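Local coordinates for protein putative polyketide cyclase (Bacillus cereus, PDB 3K0Z) that is of unknown function but belongs to the SnoaL-like family of the NTF2 clan and may act as a polyketide cyclase, at residues V103-G115 against I122-D134. Residues are numbered along the deposited sequence; the frame is centred on the assembly and turned at random.
Sequences VGDKVTARLSFTG and IDFFAIDILHVKD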
loop_
_atom_site.group_PDB
_atom_site.type_symbol
_atom_site.label_atom_id
_atom_site.label_comp_id
_atom_site.label_asym_id
_atom_site.label_seq_id
_atom_site.Cartn_x
_atom_site.Cartn_y
_atom_site.Cartn_z
ATOM N N VAL A 103 -3.924 -12.655 4.868
ATOM C CA VAL A 103 -3.086 -13.379 5.825
ATOM C C VAL A 103 -3.376 -12.973 7.239
ATOM O O VAL A 103 -3.547 -11.797 7.519
ATOM C CB VAL A 103 -1.579 -13.191 5.495
ATOM C CG1 VAL A 103 -1.092 -11.708 5.655
ATOM C CG2 VAL A 103 -0.688 -14.199 6.321
ATOM N N GLY A 104 -3.490 -13.952 8.132
ATOM C CA GLY A 104 -3.832 -13.687 9.535
ATOM C C GLY A 104 -5.168 -12.940 9.588
ATOM O O GLY A 104 -6.131 -13.435 9.075
ATOM N N ASP A 105 -5.198 -11.738 10.174
ATOM C CA ASP A 105 -6.403 -10.921 10.235
ATOM C C ASP A 105 -6.304 -9.692 9.337
ATOM O O ASP A 105 -7.088 -8.768 9.510
ATOM C CB ASP A 105 -6.612 -10.430 11.664
ATOM C CG ASP A 105 -6.957 -11.529 12.602
ATOM O OD1 ASP A 105 -7.575 -12.526 12.160
ATOM O OD2 ASP A 105 -6.624 -11.376 13.797
ATOM N N LYS A 106 -5.388 -9.705 8.362
ATOM C CA LYS A 106 -5.089 -8.540 7.527
ATOM C C LYS A 106 -5.331 -8.831 6.045
ATOM O O LYS A 106 -5.155 -9.967 5.555
ATOM C CB LYS A 106 -3.639 -8.066 7.771
ATOM C CG LYS A 106 -3.314 -7.529 9.197
ATOM C CD LYS A 106 -3.222 -6.047 9.298
ATOM C CE LYS A 106 -2.967 -5.587 10.749
ATOM N NZ LYS A 106 -1.573 -5.701 11.275
ATOM N N VAL A 107 -5.798 -7.806 5.334
ATOM C CA VAL A 107 -5.993 -7.902 3.882
ATOM C C VAL A 107 -5.287 -6.703 3.246
ATOM O O VAL A 107 -5.502 -5.587 3.657
ATOM C CB VAL A 107 -7.502 -7.862 3.481
ATOM C CG1 VAL A 107 -7.675 -7.854 1.923
ATOM C CG2 VAL A 107 -8.234 -9.031 4.040
ATOM N N THR A 108 -4.435 -6.941 2.260
ATOM C CA THR A 108 -3.871 -5.840 1.479
ATOM C C THR A 108 -4.580 -5.835 0.155
ATOM O O THR A 108 -4.671 -6.891 -0.477
ATOM C CB THR A 108 -2.406 -6.061 1.196
ATOM O OG1 THR A 108 -1.701 -6.238 2.444
ATOM C CG2 THR A 108 -1.855 -4.854 0.411
ATOM N N ALA A 109 -5.083 -4.678 -0.248
ATOM C CA ALA A 109 -5.698 -4.511 -1.557
ATOM C C ALA A 109 -4.927 -3.493 -2.367
ATOM O O ALA A 109 -4.576 -2.416 -1.829
ATOM C CB ALA A 109 -7.216 -4.053 -1.433
ATOM N N ARG A 110 -4.690 -3.812 -3.646
ATOM C CA ARG A 110 -4.155 -2.850 -4.574
ATOM C C ARG A 110 -5.272 -2.528 -5.560
ATOM O O ARG A 110 -5.796 -3.431 -6.249
ATOM C CB ARG A 110 -2.925 -3.391 -5.310
ATOM C CG ARG A 110 -2.342 -2.464 -6.336
ATOM C CD ARG A 110 -0.953 -2.944 -6.858
ATOM N NE ARG A 110 -0.990 -4.198 -7.606
ATOM C CZ ARG A 110 -1.308 -4.308 -8.885
ATOM N NH1 ARG A 110 -1.706 -3.265 -9.579
ATOM N NH2 ARG A 110 -1.267 -5.500 -9.466
ATOM N N LEU A 111 -5.599 -1.257 -5.656
ATOM C CA LEU A 111 -6.733 -0.782 -6.458
ATOM C C LEU A 111 -6.345 0.022 -7.683
ATOM O O LEU A 111 -5.249 0.603 -7.724
ATOM C CB LEU A 111 -7.632 0.096 -5.586
ATOM C CG LEU A 111 -8.254 -0.495 -4.297
ATOM C CD1 LEU A 111 -8.827 -1.980 -4.468
ATOM C CD2 LEU A 111 -7.331 -0.370 -3.057
ATOM N N SER A 112 -7.201 -0.015 -8.717
ATOM C CA SER A 112 -7.065 0.871 -9.871
ATOM C C SER A 112 -8.359 1.687 -9.947
ATOM O O SER A 112 -9.454 1.137 -9.758
ATOM C CB SER A 112 -6.785 0.103 -11.175
ATOM O OG SER A 112 -7.700 -0.961 -11.322
ATOM N N PHE A 113 -8.218 2.999 -10.108
ATOM C CA PHE A 113 -9.347 3.905 -10.271
ATOM C C PHE A 113 -9.216 4.521 -11.651
ATOM O O PHE A 113 -8.174 5.128 -11.968
ATOM C CB PHE A 113 -9.309 5.024 -9.235
ATOM C CG PHE A 113 -9.686 4.591 -7.860
ATOM C CD1 PHE A 113 -11.027 4.610 -7.453
ATOM C CD2 PHE A 113 -8.712 4.180 -6.962
ATOM C CE1 PHE A 113 -11.377 4.198 -6.173
ATOM C CE2 PHE A 113 -9.056 3.776 -5.665
ATOM C CZ PHE A 113 -10.395 3.768 -5.286
ATOM N N THR A 114 -10.257 4.393 -12.466
ATOM C CA THR A 114 -10.225 4.893 -13.826
ATOM C C THR A 114 -11.509 5.643 -14.163
ATOM O O THR A 114 -12.575 5.398 -13.590
ATOM C CB THR A 114 -10.042 3.753 -14.854
ATOM O OG1 THR A 114 -11.135 2.860 -14.728
ATOM C CG2 THR A 114 -8.771 2.974 -14.584
ATOM N N GLY A 115 -11.392 6.584 -15.091
ATOM C CA GLY A 115 -12.559 7.340 -15.518
ATOM C C GLY A 115 -12.153 8.496 -16.422
ATOM O O GLY A 115 -11.178 8.395 -17.175
ATOM N N ILE A 122 -8.590 9.648 -16.554
ATOM C CA ILE A 122 -8.228 9.550 -15.159
ATOM C C ILE A 122 -7.799 8.110 -14.969
ATOM O O ILE A 122 -8.487 7.188 -15.403
ATOM C CB ILE A 122 -9.431 9.837 -14.219
ATOM C CG1 ILE A 122 -9.837 11.296 -14.313
ATOM C CG2 ILE A 122 -9.099 9.512 -12.756
ATOM C CD1 ILE A 122 -8.715 12.303 -14.008
ATOM N N ASP A 123 -6.664 7.910 -14.331
ATOM C CA ASP A 123 -6.152 6.567 -14.096
ATOM C C ASP A 123 -5.101 6.663 -13.008
ATOM O O ASP A 123 -4.027 7.182 -13.247
ATOM C CB ASP A 123 -5.522 5.987 -15.358
ATOM C CG ASP A 123 -5.069 4.522 -15.186
ATOM O OD1 ASP A 123 -5.133 3.910 -14.066
ATOM O OD2 ASP A 123 -4.663 3.972 -16.221
ATOM N N PHE A 124 -5.446 6.223 -11.808
ATOM C CA PHE A 124 -4.521 6.250 -10.688
ATOM C C PHE A 124 -4.756 5.035 -9.819
ATOM O O PHE A 124 -5.819 4.408 -9.886
ATOM C CB PHE A 124 -4.613 7.565 -9.853
ATOM C CG PHE A 124 -5.916 7.733 -9.104
ATOM C CD1 PHE A 124 -7.033 8.291 -9.744
ATOM C CD2 PHE A 124 -6.038 7.336 -7.779
ATOM C CE1 PHE A 124 -8.238 8.424 -9.069
ATOM C CE2 PHE A 124 -7.247 7.488 -7.100
ATOM C CZ PHE A 124 -8.345 8.046 -7.749
ATOM N N PHE A 125 -3.769 4.730 -8.993
ATOM C CA PHE A 125 -3.852 3.577 -8.112
ATOM C C PHE A 125 -3.835 3.883 -6.609
ATOM O O PHE A 125 -3.538 5.001 -6.173
ATOM C CB PHE A 125 -2.777 2.570 -8.484
ATOM C CG PHE A 125 -1.440 2.870 -7.918
ATOM C CD1 PHE A 125 -0.580 3.712 -8.569
ATOM C CD2 PHE A 125 -1.011 2.265 -6.732
ATOM C CE1 PHE A 125 0.678 3.990 -8.064
ATOM C CE2 PHE A 125 0.250 2.531 -6.220
ATOM C CZ PHE A 125 1.091 3.434 -6.916
ATOM N N ALA A 126 -4.197 2.871 -5.814
ATOM C CA ALA A 126 -4.194 2.998 -4.353
ATOM C C ALA A 126 -3.747 1.650 -3.771
ATOM O O ALA A 126 -3.860 0.600 -4.437
ATOM C CB ALA A 126 -5.593 3.386 -3.849
ATOM N N ILE A 127 -3.225 1.685 -2.553
ATOM C CA ILE A 127 -2.954 0.466 -1.770
ATOM C C ILE A 127 -3.553 0.659 -0.370
ATOM O O ILE A 127 -3.342 1.722 0.261
ATOM C CB ILE A 127 -1.434 0.113 -1.623
ATOM C CG1 ILE A 127 -0.731 0.041 -2.986
ATOM C CG2 ILE A 127 -1.332 -1.216 -0.877
ATOM C CD1 ILE A 127 0.799 -0.138 -2.937
ATOM N N ASP A 128 -4.299 -0.348 0.106
ATOM C CA ASP A 128 -4.949 -0.288 1.399
ATOM C C ASP A 128 -4.582 -1.504 2.198
ATOM O O ASP A 128 -4.475 -2.598 1.646
ATOM C CB ASP A 128 -6.473 -0.346 1.302
ATOM C CG ASP A 128 -7.107 0.790 0.502
ATOM O OD1 ASP A 128 -6.403 1.628 -0.132
ATOM O OD2 ASP A 128 -8.365 0.860 0.536
ATOM N N ILE A 129 -4.425 -1.316 3.497
ATOM C CA ILE A 129 -4.248 -2.419 4.436
ATOM C C ILE A 129 -5.489 -2.384 5.344
ATOM O O ILE A 129 -5.760 -1.377 6.021
ATOM C CB ILE A 129 -2.988 -2.287 5.290
ATOM C CG1 ILE A 129 -1.740 -2.385 4.393
ATOM C CG2 ILE A 129 -2.990 -3.394 6.369
ATOM C CD1 ILE A 129 -0.468 -1.887 5.058
ATOM N N LEU A 130 -6.221 -3.485 5.331
ATOM C CA LEU A 130 -7.455 -3.627 6.107
ATOM C C LEU A 130 -7.280 -4.624 7.250
ATOM O O LEU A 130 -6.734 -5.686 7.035
ATOM C CB LEU A 130 -8.543 -4.140 5.191
ATOM C CG LEU A 130 -8.805 -3.451 3.855
ATOM C CD1 LEU A 130 -9.807 -4.341 3.084
ATOM C CD2 LEU A 130 -9.302 -2.011 3.940
ATOM N N HIS A 131 -7.767 -4.282 8.446
ATOM C CA HIS A 131 -7.809 -5.201 9.574
ATOM C C HIS A 131 -9.244 -5.715 9.637
ATOM O O HIS A 131 -10.197 -4.919 9.719
ATOM C CB HIS A 131 -7.490 -4.475 10.837
ATOM C CG HIS A 131 -6.904 -5.330 11.910
ATOM N ND1 HIS A 131 -6.321 -4.790 13.037
ATOM C CD2 HIS A 131 -6.765 -6.672 12.015
ATOM C CE1 HIS A 131 -5.876 -5.772 13.804
ATOM N NE2 HIS A 131 -6.135 -6.925 13.205
ATOM N N VAL A 132 -9.408 -7.028 9.558
ATOM C CA VAL A 132 -10.747 -7.650 9.514
ATOM C C VAL A 132 -10.953 -8.545 10.718
ATOM O O VAL A 132 -10.082 -9.339 10.992
ATOM C CB VAL A 132 -10.911 -8.532 8.269
ATOM C CG1 VAL A 132 -12.383 -8.996 8.128
ATOM C CG2 VAL A 132 -10.441 -7.784 7.019
ATOM N N LYS A 133 -12.068 -8.375 11.440
ATOM C CA LYS A 133 -12.394 -9.193 12.597
ATOM C C LYS A 133 -13.809 -9.702 12.388
ATOM O O LYS A 133 -14.710 -8.923 12.126
ATOM C CB LYS A 133 -12.314 -8.385 13.887
ATOM N N ASP A 134 -14.000 -11.007 12.456
ATOM C CA ASP A 134 -15.316 -11.598 12.294
ATOM C C ASP A 134 -16.017 -11.093 11.039
ATOM O O ASP A 134 -17.182 -10.766 11.070
ATOM C CB ASP A 134 -16.154 -11.340 13.539
ATOM C CG ASP A 134 -15.512 -11.927 14.825
ATOM O OD1 ASP A 134 -14.963 -13.056 14.780
ATOM O OD2 ASP A 134 -15.557 -11.257 15.885
HETATM O O HOH W 1 -10.274 -11.904 10.510
#
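Residues 106-115 and 122-133 pair as the two arms of a long antiparallel beta hairpin in the middle of the curved sheet of a SnoaL-like, NTF2-type fold. Eleven backbone hydrogen bonds join the segments, from Val132 N to Asp105 O at one end to the Gly115 and Ile122 pair at the other. The register is regular, with Val107 opposite Leu130 and Phe113 opposite Phe124.

On the face with Leu111 and Ala126, the two phenylalanines pack closely. Phe113 CB lies over one face of the Phe124 ring, 3.5 Å from Phe124 CZ. The rings are nearly parallel, at 10°, but slid apart, with centroids 5.1 Å from each other. Phe124 CG sits between its backbone N and carbonyl carbon (chi1 67°), which turns the ring toward Phe113, so that its face meets Phe113 CB. Ala126 CB lies at the edge of the Phe113 ring, in its plane, 3.9 Å from Phe113 CE2. The Leu111 and Asp128 side chains cross at about a right angle, with Leu111 CD2 3.7 Å from Asp128 OD1. Asp128 OD2 is hydrogen-bonded to Tyr44 OH.

On the other face, Lys106 bends at chi2 (-103°) and lays CE over the centre of the His131 ring, 4.0 Å from its centroid, in a CH-pi contact. Asp105 O approaches the edge of that ring, 3.3 Å from His131 CD2. His131 ND1 is hydrogen-bonded to Glu139 OE2, while Lys106 NZ forms a salt bridge with Asp99 of the second subunit.

Strands 93-103 and 136-144 flank the hairpin. Helix 30-49 covers the face with Ala109, Leu111 and Leu130 through Phe43 and Tyr44. The face with Thr108 and Ile127 meets the same two residues of the second subunit.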